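Nitronate monooxygenase family protein (Pseudomonas aeruginosa, PDB 4QIT) uses FMN and molecular oxygen to oxidise alkyl nitronates, with the toxin propionate 3-nitronate as its best and presumed physiological substrate. Local coordinates at residues A270-T275 against A332-A337; A134-H139 against R149-V154; F103-P108 against Q316-A321. The protein carries 1 engineered substitution. One frame throughout, in Å; residues are numbered along the deposited sequence.

Contact 1 (A270-T275 against A332-A337)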
ATOM      1  N   ALA A 270      -6.278  11.983   9.374  1.00 13.86           N
ATOM      2  CA  ALA A 270      -4.919  12.050   8.853  1.00 15.92           C
ATOM      3  C   ALA A 270      -4.181  10.720   8.939  1.00 14.38           C
ATOM      4  O   ALA A 270      -3.152  10.544   8.292  1.00 17.84           O
ATOM      5  CB  ALA A 270      -4.126  13.136   9.564  1.00 18.53           C
ATOM      6  N   ARG A 271      -4.666   9.782   9.747  1.00 11.12           N
ATOM      7  CA  ARG A 271      -3.932   8.521   9.864  1.00 13.82           C
ATOM      8  C   ARG A 271      -4.853   7.326  10.121  1.00 13.13           C
ATOM      9  O   ARG A 271      -5.694   7.337  11.030  1.00 14.57           O
ATOM     10  CB  ARG A 271      -2.832   8.652  10.933  1.00 16.86           C
ATOM     11  CG  ARG A 271      -1.901   7.443  11.134  1.00 22.45           C
ATOM     12  CD  ARG A 271      -0.778   7.293  10.087  1.00 20.31           C
ATOM     13  NE  ARG A 271      -0.002   8.503   9.786  1.00 23.83           N
ATOM     14  CZ  ARG A 271       1.280   8.701  10.087  1.00 28.00           C
ATOM     15  NH1 ARG A 271       1.979   7.775  10.733  1.00 33.98           N
ATOM     16  NH2 ARG A 271       1.872   9.836   9.724  1.00 19.37           N
ATOM     17  N   THR A 272      -4.737   6.320   9.260  1.00 11.18           N
ATOM     18  CA  THR A 272      -5.413   5.044   9.484  1.00  8.78           C
ATOM     19  C   THR A 272      -4.386   3.973   9.834  1.00 10.59           C
ATOM     20  O   THR A 272      -3.187   4.138   9.600  1.00 10.24           O
ATOM     21  CB  THR A 272      -6.224   4.564   8.258  1.00  8.42           C
ATOM     22  OG1 THR A 272      -5.328   4.226   7.185  1.00  9.58           O
ATOM     23  CG2 THR A 272      -7.219   5.633   7.795  1.00  9.68           C
ATOM     24  N   ALA A 273      -4.852   2.866  10.391  1.00  9.20           N
ATOM     25  CA  ALA A 273      -3.968   1.749  10.708  1.00  9.22           C
ATOM     26  C   ALA A 273      -4.723   0.443  10.597  1.00  9.16           C
ATOM     27  O   ALA A 273      -5.960   0.418  10.619  1.00  9.15           O
ATOM     28  CB  ALA A 273      -3.381   1.904  12.110  1.00 12.01           C
ATOM     29  N   LEU A 274      -3.965  -0.641  10.475  1.00  9.49           N
ATOM     30  CA  LEU A 274      -4.527  -1.985  10.472  1.00  9.46           C
ATOM     31  C   LEU A 274      -4.540  -2.556  11.876  1.00 12.46           C
ATOM     32  O   LEU A 274      -3.614  -2.335  12.664  1.00 14.05           O
ATOM     33  CB  LEU A 274      -3.692  -2.900   9.578  1.00 10.58           C
ATOM     34  CG  LEU A 274      -3.730  -2.542   8.098  1.00 11.73           C
ATOM     35  CD1 LEU A 274      -2.620  -3.263   7.329  1.00 15.11           C
ATOM     36  CD2 LEU A 274      -5.087  -2.922   7.545  1.00 10.47           C
ATOM     37  N   THR A 275      -5.591  -3.300  12.195  1.00 10.54           N
ATOM     38  CA  THR A 275      -5.677  -3.977  13.477  1.00 11.05           C
ATOM     39  C   THR A 275      -6.318  -5.350  13.306  1.00 11.42           C
ATOM     40  O   THR A 275      -7.215  -5.532  12.479  1.00  9.91           O
ATOM     41  CB  THR A 275      -6.493  -3.154  14.502  1.00 12.71           C
ATOM     42  OG1 THR A 275      -6.575  -3.876  15.740  1.00 15.54           O
ATOM     43  CG2 THR A 275      -7.923  -2.858  13.989  1.00 11.02           C
ATOM     44  N   ALA A 332     -11.959   3.261   7.800  1.00  9.21           N
ATOM     45  CA  ALA A 332     -11.616   4.295   6.839  1.00  8.90           C
ATOM     46  C   ALA A 332     -10.390   3.864   6.048  1.00  8.03           C
ATOM     47  O   ALA A 332      -9.480   3.254   6.606  1.00  8.69           O
ATOM     48  CB  ALA A 332     -11.351   5.624   7.553  1.00  9.40           C
ATOM     49  N   GLY A 333     -10.387   4.189   4.755  1.00  7.40           N
ATOM     50  CA  GLY A 333      -9.263   3.917   3.872  1.00  7.36           C
ATOM     51  C   GLY A 333      -8.207   5.009   3.927  1.00  7.17           C
ATOM     52  O   GLY A 333      -8.387   6.043   4.590  1.00  7.58           O
ATOM     53  N   GLN A 334      -7.119   4.805   3.195  1.00  6.31           N
ATOM     54  CA  GLN A 334      -5.983   5.718   3.272  1.00  6.13           C
ATOM     55  C   GLN A 334      -6.240   7.048   2.560  1.00  7.10           C
ATOM     56  O   GLN A 334      -5.429   7.964   2.666  1.00  9.72           O
ATOM     57  CB  GLN A 334      -4.704   5.039   2.771  1.00  6.70           C
ATOM     58  CG  GLN A 334      -4.211   3.934   3.703  1.00  6.50           C
ATOM     59  CD  GLN A 334      -2.922   3.298   3.220  1.00  8.01           C
ATOM     60  OE1 GLN A 334      -2.663   3.237   2.021  1.00  8.20           O
ATOM     61  NE2 GLN A 334      -2.091   2.844   4.161  1.00  7.57           N
ATOM     62  N   GLY A 335      -7.369   7.169   1.869  1.00  7.93           N
ATOM     63  CA  GLY A 335      -7.786   8.452   1.319  1.00  8.48           C
ATOM     64  C   GLY A 335      -8.734   9.220   2.225  1.00  7.83           C
ATOM     65  O   GLY A 335      -9.369  10.179   1.769  1.00  8.69           O
ATOM     66  N   ALA A 336      -8.810   8.811   3.490  1.00  7.68           N
ATOM     67  CA  ALA A 336      -9.759   9.393   4.447  1.00  8.97           C
ATOM     68  C   ALA A 336      -9.758  10.916   4.516  1.00 10.25           C
ATOM     69  O   ALA A 336     -10.832  11.525   4.620  1.00  9.70           O
ATOM     70  CB  ALA A 336      -9.548   8.812   5.837  1.00 10.99           C
ATOM     71  N   ALA A 337      -8.579  11.532   4.433  1.00  9.75           N
ATOM     72  CA  ALA A 337      -8.501  12.993   4.548  1.00 10.16           C
ATOM     73  C   ALA A 337      -9.193  13.713   3.398  1.00 11.38           C
ATOM     74  O   ALA A 337      -9.443  14.928   3.475  1.00 14.86           O
ATOM     75  CB  ALA A 337      -7.049  13.454   4.671  1.00 13.48           C
TER
HETATM   76  O   HOH W   1      -1.978   4.191   6.960  1.00  8.94           O
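NE2 of Q334 holds one water at 3.1 Å, and that water donates to the backbone O of T272, 2.9 Å away, so a single molecule bridges the two segments. The same nitrogen also donates to A201 O of the second subunit, while OE1 of Q334 accepts from G203 N there. With both ends of the carboxamide engaged, the flat amide can hardly turn about its last torsion. Glutamine suits this place: it carries a donor and an acceptor on a chain long enough to reach the subunit boundary. Its aliphatic part is used as well, for CG lies 3.7 Å from T272 OG1, the two side chains crossing nearly at a right angle. In T272 a chi1 of 68° sets OG1 between the backbone N and the carbonyl carbon and swings CG2 beside the backbone N. The hydroxyl thereby meets R284 NH1 in a hydrogen bond, and the methyl enters the bend of 332-337, where CG2 sits 3.4 Å from G333 O and also touches A332 O and CB. Threonine thus offers a hydroxyl to R284 and a methyl to the backbone of 332-333 from one branched carbon. The bend is a type I beta turn from G333 to A336, closed by the bond from A336 N to G333 O (3.0 Å). Lacking a side chain, G333 can lie close to the flavin phosphate, and its N bonds to T246 OG1. This turn lies on the phosphate side of the FMN pocket of this TIM barrel.

Contact 2 (A134-H139 against R149-V154). With FMN (flavin mononucleotide), chain C.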
ATOM      1  N   ALA A 134     -29.502  -7.817  -8.631  1.00 17.46           N
ATOM      2  CA  ALA A 134     -28.710  -7.761  -9.854  1.00 16.64           C
ATOM      3  C   ALA A 134     -27.284  -8.265  -9.647  1.00 15.44           C
ATOM      4  O   ALA A 134     -26.706  -8.900 -10.533  1.00 15.49           O
ATOM      5  CB  ALA A 134     -28.696  -6.347 -10.409  1.00 17.19           C
ATOM      6  N   ALA A 135     -26.712  -7.977  -8.479  1.00 13.34           N
ATOM      7  CA  ALA A 135     -25.363  -8.439  -8.183  1.00 15.66           C
ATOM      8  C   ALA A 135     -25.256  -9.020  -6.779  1.00 11.50           C
ATOM      9  O   ALA A 135     -25.885  -8.529  -5.836  1.00 11.62           O
ATOM     10  CB  ALA A 135     -24.360  -7.312  -8.364  1.00 15.28           C
ATOM     11  N   VAL A 136     -24.476 -10.087  -6.656  1.00 11.35           N
ATOM     12  CA  VAL A 136     -24.113 -10.633  -5.354  1.00 13.04           C
ATOM     13  C   VAL A 136     -22.590 -10.659  -5.252  1.00 12.92           C
ATOM     14  O   VAL A 136     -21.907 -11.121  -6.168  1.00 13.03           O
ATOM     15  CB  VAL A 136     -24.690 -12.050  -5.138  1.00 13.81           C
ATOM     16  CG1 VAL A 136     -24.097 -12.701  -3.875  1.00 13.03           C
ATOM     17  CG2 VAL A 136     -26.214 -11.998  -5.058  1.00 15.53           C
ATOM     18  N   SER A 137     -22.055 -10.125  -4.153  1.00 12.66           N
ATOM     19  CA  SER A 137     -20.612 -10.059  -3.963  1.00 11.87           C
ATOM     20  C   SER A 137     -20.176 -10.846  -2.729  1.00 10.15           C
ATOM     21  O   SER A 137     -20.948 -11.002  -1.775  1.00 12.38           O
ATOM     22  CB  SER A 137     -20.167  -8.600  -3.830  1.00 14.72           C
ATOM     23  OG  SER A 137     -20.224  -7.930  -5.071  1.00 29.72           O
ATOM     24  N   PHE A 138     -18.932 -11.320  -2.752  1.00 10.10           N
ATOM     25  CA  PHE A 138     -18.384 -12.112  -1.661  1.00 10.87           C
ATOM     26  C   PHE A 138     -17.053 -11.559  -1.192  1.00 10.34           C
ATOM     27  O   PHE A 138     -16.234 -11.106  -2.005  1.00 12.40           O
ATOM     28  CB  PHE A 138     -18.223 -13.577  -2.090  1.00 10.50           C
ATOM     29  CG  PHE A 138     -19.525 -14.235  -2.426  1.00 10.67           C
ATOM     30  CD1 PHE A 138     -20.358 -14.682  -1.420  1.00 12.53           C
ATOM     31  CD2 PHE A 138     -19.928 -14.382  -3.747  1.00 12.46           C
ATOM     32  CE1 PHE A 138     -21.584 -15.287  -1.709  1.00 13.09           C
ATOM     33  CE2 PHE A 138     -21.152 -14.990  -4.055  1.00 14.00           C
ATOM     34  CZ  PHE A 138     -21.981 -15.436  -3.035  1.00 11.91           C
ATOM     35  N   HIS A 139     -16.846 -11.608   0.122  1.00  9.76           N
ATOM     36  CA  HIS A 139     -15.641 -11.099   0.772  1.00 10.39           C
ATOM     37  C   HIS A 139     -15.015 -12.229   1.573  1.00 11.85           C
ATOM     38  O   HIS A 139     -15.736 -13.016   2.190  1.00 13.02           O
ATOM     39  CB  HIS A 139     -16.004  -9.960   1.729  1.00 12.26           C
ATOM     40  CG  HIS A 139     -14.884  -9.004   1.989  1.00 11.35           C
ATOM     41  ND1 HIS A 139     -14.281  -8.276   0.982  1.00 13.64           N
ATOM     42  CD2 HIS A 139     -14.262  -8.641   3.135  1.00 14.61           C
ATOM     43  CE1 HIS A 139     -13.339  -7.515   1.494  1.00 15.66           C
ATOM     44  NE2 HIS A 139     -13.300  -7.718   2.804  1.00 12.06           N
ATOM     45  N   ARG A 149     -22.417 -20.610 -10.061  1.00 20.87           N
ATOM     46  CA  ARG A 149     -23.217 -20.960 -11.237  1.00 21.15           C
ATOM     47  C   ARG A 149     -24.721 -20.876 -10.985  1.00 18.99           C
ATOM     48  O   ARG A 149     -25.476 -20.401 -11.836  1.00 20.63           O
ATOM     49  CB  ARG A 149     -22.872 -22.375 -11.704  1.00 25.40           C
ATOM     50  CG  ARG A 149     -21.509 -22.491 -12.368  1.00 28.06           C
ATOM     51  CD  ARG A 149     -21.406 -21.627 -13.612  1.00 28.35           C
ATOM     52  NE  ARG A 149     -20.055 -21.636 -14.165  1.00 33.81           N
ATOM     53  CZ  ARG A 149     -19.624 -20.789 -15.092  1.00 37.09           C
ATOM     54  NH1 ARG A 149     -20.446 -19.866 -15.572  1.00 41.04           N
ATOM     55  NH2 ARG A 149     -18.378 -20.859 -15.538  1.00 39.72           N
ATOM     56  N   ALA A 150     -25.149 -21.350  -9.823  1.00 18.22           N
ATOM     57  CA  ALA A 150     -26.563 -21.318  -9.465  1.00 20.53           C
ATOM     58  C   ALA A 150     -27.100 -19.885  -9.438  1.00 24.25           C
ATOM     59  O   ALA A 150     -28.210 -19.621  -9.907  1.00 23.27           O
ATOM     60  CB  ALA A 150     -26.784 -22.000  -8.134  1.00 24.73           C
ATOM     61  N   LEU A 151     -26.313 -18.964  -8.883  1.00 19.25           N
ATOM     62  CA  LEU A 151     -26.688 -17.552  -8.866  1.00 18.83           C
ATOM     63  C   LEU A 151     -26.758 -16.990 -10.281  1.00 19.84           C
ATOM     64  O   LEU A 151     -27.689 -16.263 -10.634  1.00 20.29           O
ATOM     65  CB  LEU A 151     -25.681 -16.747  -8.032  1.00 20.05           C
ATOM     66  CG  LEU A 151     -25.659 -17.051  -6.534  1.00 13.48           C
ATOM     67  CD1 LEU A 151     -24.357 -16.575  -5.894  1.00 18.38           C
ATOM     68  CD2 LEU A 151     -26.843 -16.401  -5.844  1.00 15.86           C
ATOM     69  N   GLN A 152     -25.770 -17.337 -11.096  1.00 19.10           N
ATOM     70  CA  GLN A 152     -25.704 -16.846 -12.464  1.00 19.19           C
ATOM     71  C   GLN A 152     -26.861 -17.388 -13.305  1.00 22.69           C
ATOM     72  O   GLN A 152     -27.334 -16.721 -14.225  1.00 24.17           O
ATOM     73  CB  GLN A 152     -24.344 -17.192 -13.079  1.00 18.93           C
ATOM     74  CG  GLN A 152     -23.191 -16.371 -12.467  1.00 18.26           C
ATOM     75  CD  GLN A 152     -21.813 -16.931 -12.774  1.00 22.41           C
ATOM     76  OE1 GLN A 152     -21.630 -18.146 -12.901  1.00 21.93           O
ATOM     77  NE2 GLN A 152     -20.824 -16.045 -12.875  1.00 19.48           N
ATOM     78  N   ALA A 153     -27.327 -18.583 -12.956  1.00 22.26           N
ATOM     79  CA  ALA A 153     -28.413 -19.235 -13.687  1.00 25.24           C
ATOM     80  C   ALA A 153     -29.716 -18.436 -13.634  1.00 27.10           C
ATOM     81  O   ALA A 153     -30.551 -18.540 -14.538  1.00 26.91           O
ATOM     82  CB  ALA A 153     -28.628 -20.651 -13.155  1.00 23.89           C
ATOM     83  N   VAL A 154     -29.898 -17.646 -12.577  1.00 22.26           N
ATOM     84  CA  VAL A 154     -31.085 -16.805 -12.463  1.00 24.93           C
ATOM     85  C   VAL A 154     -30.766 -15.338 -12.779  1.00 22.01           C
ATOM     86  O   VAL A 154     -31.535 -14.435 -12.436  1.00 28.40           O
ATOM     87  CB  VAL A 154     -31.774 -16.938 -11.083  1.00 26.94           C
ATOM     88  CG1 VAL A 154     -32.294 -18.356 -10.880  1.00 30.63           C
ATOM     89  CG2 VAL A 154     -30.823 -16.561  -9.966  1.00 23.73           C
TER
HETATM   90  N1  FMN C 401     -16.284  -5.030   2.272  1.00 26.23           N
HETATM   91  C2  FMN C 401     -17.110  -6.145   2.320  1.00 22.75           C
HETATM   92  O2  FMN C 401     -16.942  -7.045   1.507  1.00 31.43           O
HETATM   93  N3  FMN C 401     -18.129  -6.247   3.240  1.00 21.59           N
HETATM   94  C4  FMN C 401     -18.305  -5.227   4.150  1.00 21.28           C
HETATM   95  O4  FMN C 401     -19.191  -5.279   4.998  1.00 20.96           O
HETATM   96  C4A FMN C 401     -17.477  -4.120   4.113  1.00 27.42           C
HETATM   97  N5  FMN C 401     -17.679  -3.127   5.036  1.00 27.68           N
HETATM   98  C5A FMN C 401     -16.896  -1.998   5.025  1.00 23.83           C
HETATM   99  C6  FMN C 401     -17.148  -1.013   5.970  1.00 22.71           C
HETATM  100  C7  FMN C 401     -16.398   0.145   5.993  1.00 21.93           C
HETATM  101  C7M FMN C 401     -16.747   1.174   7.031  1.00 23.97           C
HETATM  102  C8  FMN C 401     -15.361   0.314   5.075  1.00 21.00           C
HETATM  103  C8M FMN C 401     -14.524   1.561   5.103  1.00 22.62           C
HETATM  104  C9  FMN C 401     -15.107  -0.685   4.129  1.00 23.22           C
HETATM  105  C9A FMN C 401     -15.879  -1.852   4.093  1.00 24.50           C
HETATM  106  N10 FMN C 401     -15.657  -2.864   3.157  1.00 25.57           N
HETATM  107  C10 FMN C 401     -16.458  -4.003   3.177  1.00 24.26           C
HETATM  108  C1' FMN C 401     -14.536  -2.742   2.155  1.00 23.08           C
HETATM  109  C2' FMN C 401     -14.980  -2.152   0.827  1.00 23.73           C
HETATM  110  O2' FMN C 401     -15.686  -3.123   0.099  1.00 23.23           O
HETATM  111  C3' FMN C 401     -13.782  -1.723  -0.009  1.00 20.65           C
HETATM  112  O3' FMN C 401     -12.775  -2.713  -0.041  1.00 19.08           O
HETATM  113  C4' FMN C 401     -13.193  -0.487   0.632  1.00 18.01           C
HETATM  114  O4' FMN C 401     -14.235   0.313   1.161  1.00 20.42           O
HETATM  115  C5' FMN C 401     -12.461   0.310  -0.433  1.00 17.85           C
HETATM  116  O5' FMN C 401     -11.638   1.181   0.281  1.00 10.56           O
HETATM  117  P   FMN C 401     -11.990   2.725   0.432  1.00  7.93           P
HETATM  118  O1P FMN C 401     -12.909   3.144  -0.685  1.00 10.49           O
HETATM  119  O2P FMN C 401     -10.685   3.461   0.443  1.00  8.78           O
HETATM  120  O3P FMN C 401     -12.701   2.832   1.740  1.00 10.36           O
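V136 and L151 mark the closest approach of the two backbones, their CA atoms 8.2 Å apart, a spacing at which strand and helix meet through side chains alone. Strand 135-139 and the helical turn 149-153 run roughly antiparallel, and the helix is fading here: A153 N bonds to R149 O at 2.8 Å, whereas V154 N turns to L151 O. On L151 a chi1 of -67° puts CG beside the backbone N, from where CD1 reaches the strand. This methyl meets the rim of the F138 ring, near the ring plane, 3.9 Å from CZ. F138 reaches out to meet it. V136 is looser, with CG1 4.4 Å from the same CD1. Leucine, valine and phenylalanine suit this buried layer, filling it without polar groups that would need partners; L125, L128 and L129 of helix 124-131 close round L151, and the F118 ring meets that of F138. S137 and H139, next along the strand, face the barrel interior: S137 OG bonds to N73 OD1, and H139, held by NE2 to S189 O, belongs to the FMN pocket. Strand, helix and the next strand, 157-162, make a beta-alpha-beta unit, the repeating element of the TIM barrel.

Contact 3 (F103-P108 against Q316-A321)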
ATOM      1  N   PHE A 103     -16.109   0.799  32.679  1.00 17.68           N
ATOM      2  CA  PHE A 103     -17.461   1.235  32.374  1.00 16.31           C
ATOM      3  C   PHE A 103     -18.487   0.535  33.249  1.00 15.41           C
ATOM      4  O   PHE A 103     -19.682   0.532  32.943  1.00 16.79           O
ATOM      5  CB  PHE A 103     -17.728   1.011  30.890  1.00 16.22           C
ATOM      6  CG  PHE A 103     -16.698   1.657  30.021  1.00 16.29           C
ATOM      7  CD1 PHE A 103     -16.629   3.042  29.948  1.00 17.48           C
ATOM      8  CD2 PHE A 103     -15.774   0.897  29.317  1.00 14.81           C
ATOM      9  CE1 PHE A 103     -15.668   3.674  29.176  1.00 15.15           C
ATOM     10  CE2 PHE A 103     -14.806   1.516  28.536  1.00 16.39           C
ATOM     11  CZ  PHE A 103     -14.751   2.906  28.464  1.00 16.06           C
ATOM     12  N   GLY A 104     -18.001  -0.049  34.340  1.00 17.11           N
ATOM     13  CA  GLY A 104     -18.862  -0.646  35.347  1.00 19.76           C
ATOM     14  C   GLY A 104     -19.471  -1.945  34.875  1.00 22.81           C
ATOM     15  O   GLY A 104     -20.495  -2.393  35.394  1.00 22.57           O
ATOM     16  N   ALA A 105     -18.838  -2.551  33.877  1.00 17.70           N
ATOM     17  CA  ALA A 105     -19.399  -3.732  33.245  1.00 18.31           C
ATOM     18  C   ALA A 105     -18.503  -4.950  33.439  1.00 17.28           C
ATOM     19  O   ALA A 105     -17.338  -4.836  33.832  1.00 18.91           O
ATOM     20  CB  ALA A 105     -19.638  -3.474  31.762  1.00 18.05           C
ATOM     21  N   GLU A 106     -19.057  -6.119  33.155  1.00 18.65           N
ATOM     22  CA  GLU A 106     -18.269  -7.335  33.094  1.00 20.83           C
ATOM     23  C   GLU A 106     -18.273  -7.814  31.651  1.00 17.61           C
ATOM     24  O   GLU A 106     -19.174  -7.452  30.887  1.00 17.90           O
ATOM     25  CB  GLU A 106     -18.863  -8.402  34.015  1.00 22.89           C
ATOM     26  CG  GLU A 106     -18.769  -8.052  35.486  1.00 30.05           C
ATOM     27  CD  GLU A 106     -19.248  -9.176  36.378  1.00 39.74           C
ATOM     28  OE1 GLU A 106     -19.928 -10.093  35.869  1.00 39.28           O
ATOM     29  OE2 GLU A 106     -18.941  -9.144  37.589  1.00 46.95           O
ATOM     30  N   PRO A 107     -17.268  -8.620  31.273  1.00 17.68           N
ATOM     31  CA  PRO A 107     -17.230  -9.190  29.923  1.00 15.92           C
ATOM     32  C   PRO A 107     -18.399 -10.147  29.735  1.00 16.25           C
ATOM     33  O   PRO A 107     -18.929 -10.671  30.726  1.00 16.17           O
ATOM     34  CB  PRO A 107     -15.922  -9.988  29.912  1.00 16.78           C
ATOM     35  CG  PRO A 107     -15.089  -9.394  30.994  1.00 21.18           C
ATOM     36  CD  PRO A 107     -16.077  -8.992  32.056  1.00 19.15           C
ATOM     37  N   PRO A 108     -18.793 -10.390  28.482  1.00 13.84           N
ATOM     38  CA  PRO A 108     -19.852 -11.375  28.226  1.00 13.87           C
ATOM     39  C   PRO A 108     -19.436 -12.744  28.781  1.00 15.12           C
ATOM     40  O   PRO A 108     -18.234 -13.008  28.911  1.00 15.11           O
ATOM     41  CB  PRO A 108     -19.955 -11.399  26.698  1.00 18.78           C
ATOM     42  CG  PRO A 108     -18.669 -10.808  26.199  1.00 17.35           C
ATOM     43  CD  PRO A 108     -18.227  -9.826  27.245  1.00 13.70           C
ATOM     44  N   GLN A 316     -17.757  -2.366  23.189  1.00 10.73           N
ATOM     45  CA  GLN A 316     -18.284  -1.171  22.548  1.00 11.34           C
ATOM     46  C   GLN A 316     -19.608  -0.759  23.173  1.00 14.21           C
ATOM     47  O   GLN A 316     -19.864   0.430  23.380  1.00 12.51           O
ATOM     48  CB  GLN A 316     -18.456  -1.411  21.042  1.00 11.32           C
ATOM     49  CG  GLN A 316     -17.122  -1.458  20.293  1.00 12.95           C
ATOM     50  CD  GLN A 316     -17.285  -1.891  18.849  1.00 14.31           C
ATOM     51  OE1 GLN A 316     -18.296  -2.493  18.478  1.00 14.99           O
ATOM     52  NE2 GLN A 316     -16.291  -1.580  18.020  1.00 12.10           N
ATOM     53  N   THR A 317     -20.444  -1.751  23.474  1.00 11.18           N
ATOM     54  CA  THR A 317     -21.765  -1.500  24.047  1.00 12.64           C
ATOM     55  C   THR A 317     -21.616  -0.911  25.442  1.00 10.78           C
ATOM     56  O   THR A 317     -22.302   0.049  25.795  1.00 13.09           O
ATOM     57  CB  THR A 317     -22.604  -2.789  24.078  1.00 14.05           C
ATOM     58  OG1 THR A 317     -22.838  -3.242  22.738  1.00 16.33           O
ATOM     59  CG2 THR A 317     -23.950  -2.552  24.744  1.00 19.17           C
ATOM     60  N   ALA A 318     -20.701  -1.468  26.223  1.00 12.69           N
ATOM     61  CA  ALA A 318     -20.469  -0.982  27.575  1.00 12.79           C
ATOM     62  C   ALA A 318     -19.897   0.435  27.548  1.00 14.60           C
ATOM     63  O   ALA A 318     -20.268   1.283  28.359  1.00 13.67           O
ATOM     64  CB  ALA A 318     -19.549  -1.922  28.316  1.00 13.29           C
ATOM     65  N   ALA A 319     -18.988   0.699  26.611  1.00 13.12           N
ATOM     66  CA  ALA A 319     -18.393   2.024  26.512  1.00 12.67           C
ATOM     67  C   ALA A 319     -19.430   3.044  26.066  1.00 13.37           C
ATOM     68  O   ALA A 319     -19.500   4.146  26.622  1.00 14.17           O
ATOM     69  CB  ALA A 319     -17.186   2.011  25.551  1.00 13.06           C
ATOM     70  N   LEU A 320     -20.231   2.673  25.069  1.00 13.27           N
ATOM     71  CA  LEU A 320     -21.238   3.568  24.501  1.00 17.13           C
ATOM     72  C   LEU A 320     -22.259   3.953  25.568  1.00 17.57           C
ATOM     73  O   LEU A 320     -22.749   5.085  25.596  1.00 19.39           O
ATOM     74  CB  LEU A 320     -21.924   2.897  23.303  1.00 16.68           C
ATOM     75  CG  LEU A 320     -22.906   3.729  22.481  1.00 24.37           C
ATOM     76  CD1 LEU A 320     -22.225   4.989  22.028  1.00 22.13           C
ATOM     77  CD2 LEU A 320     -23.382   2.946  21.279  1.00 26.11           C
ATOM     78  N   ALA A 321     -22.544   3.019  26.465  1.00 16.36           N
ATOM     79  CA  ALA A 321     -23.519   3.251  27.535  1.00 17.29           C
ATOM     80  C   ALA A 321     -23.012   4.243  28.587  1.00 21.05           C
ATOM     81  O   ALA A 321     -23.756   4.631  29.492  1.00 21.71           O
ATOM     82  CB  ALA A 321     -23.906   1.936  28.188  1.00 17.64           C
TER
HETATM   83  O   HOH W   2     -21.372   0.252  30.762  1.00 17.03           O
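A chi1 of -54° places CG of F103 beside its backbone N, and a chi2 of -69° turns the ring so that one face lies against A319 of the helix. CA of A319 stands 3.8 Å from the ring centroid and only 7° off the ring normal, a CH-pi contact almost exactly over the middle of the face. The methyl of A319 reaches further across the same face, its CB 3.8 Å from F103 CE2. Alanine fits here because its small side chain lets the ring settle down onto the helix backbone. Next to it, A318 faces the loop: its CB meets A105 CB at 3.8 Å, methyl against methyl, and its carbonyl O lies 3.6 Å from F103 CB. That carbonyl is also served by a water, which donates to A318 O and to F103 O, at 2.8 Å each, and so joins the two backbones where no direct hydrogen bond does. On the loop side the chain turns off the end of helix 86-101 at G104, while P107 and P108 fold onto L93 and F100 of that helix. G104 takes a positive phi, readily reached without a side chain, and A105 N bonds back to F100 O and G104 N to A101 O. These two bonds make a Schellman motif that ends helix 86-101, with the exit loop seated on helix 307-320, far from the flavin.

Overall arrangement
Contact 1 and contact 2 reach the flavin from different directions: G333 of 332-337 lies beside its phosphate, and H139 of 134-139 beside its pyrimidine end. They lie on opposite sides of the chain's centre, 31 Å apart between centres, although their nearest atoms come within about 11 Å. Contact 3 belongs to the periphery, away from the annotated sites, with its centre 26 Å from that of contact 1 and 39 Å from that of contact 2. Along the chain, contact 2 is local and nests inside the long loop closed by contact 3, whereas contacts 1 and 3 interleave, so that helix 307-320 falls between the two segments of contact 1.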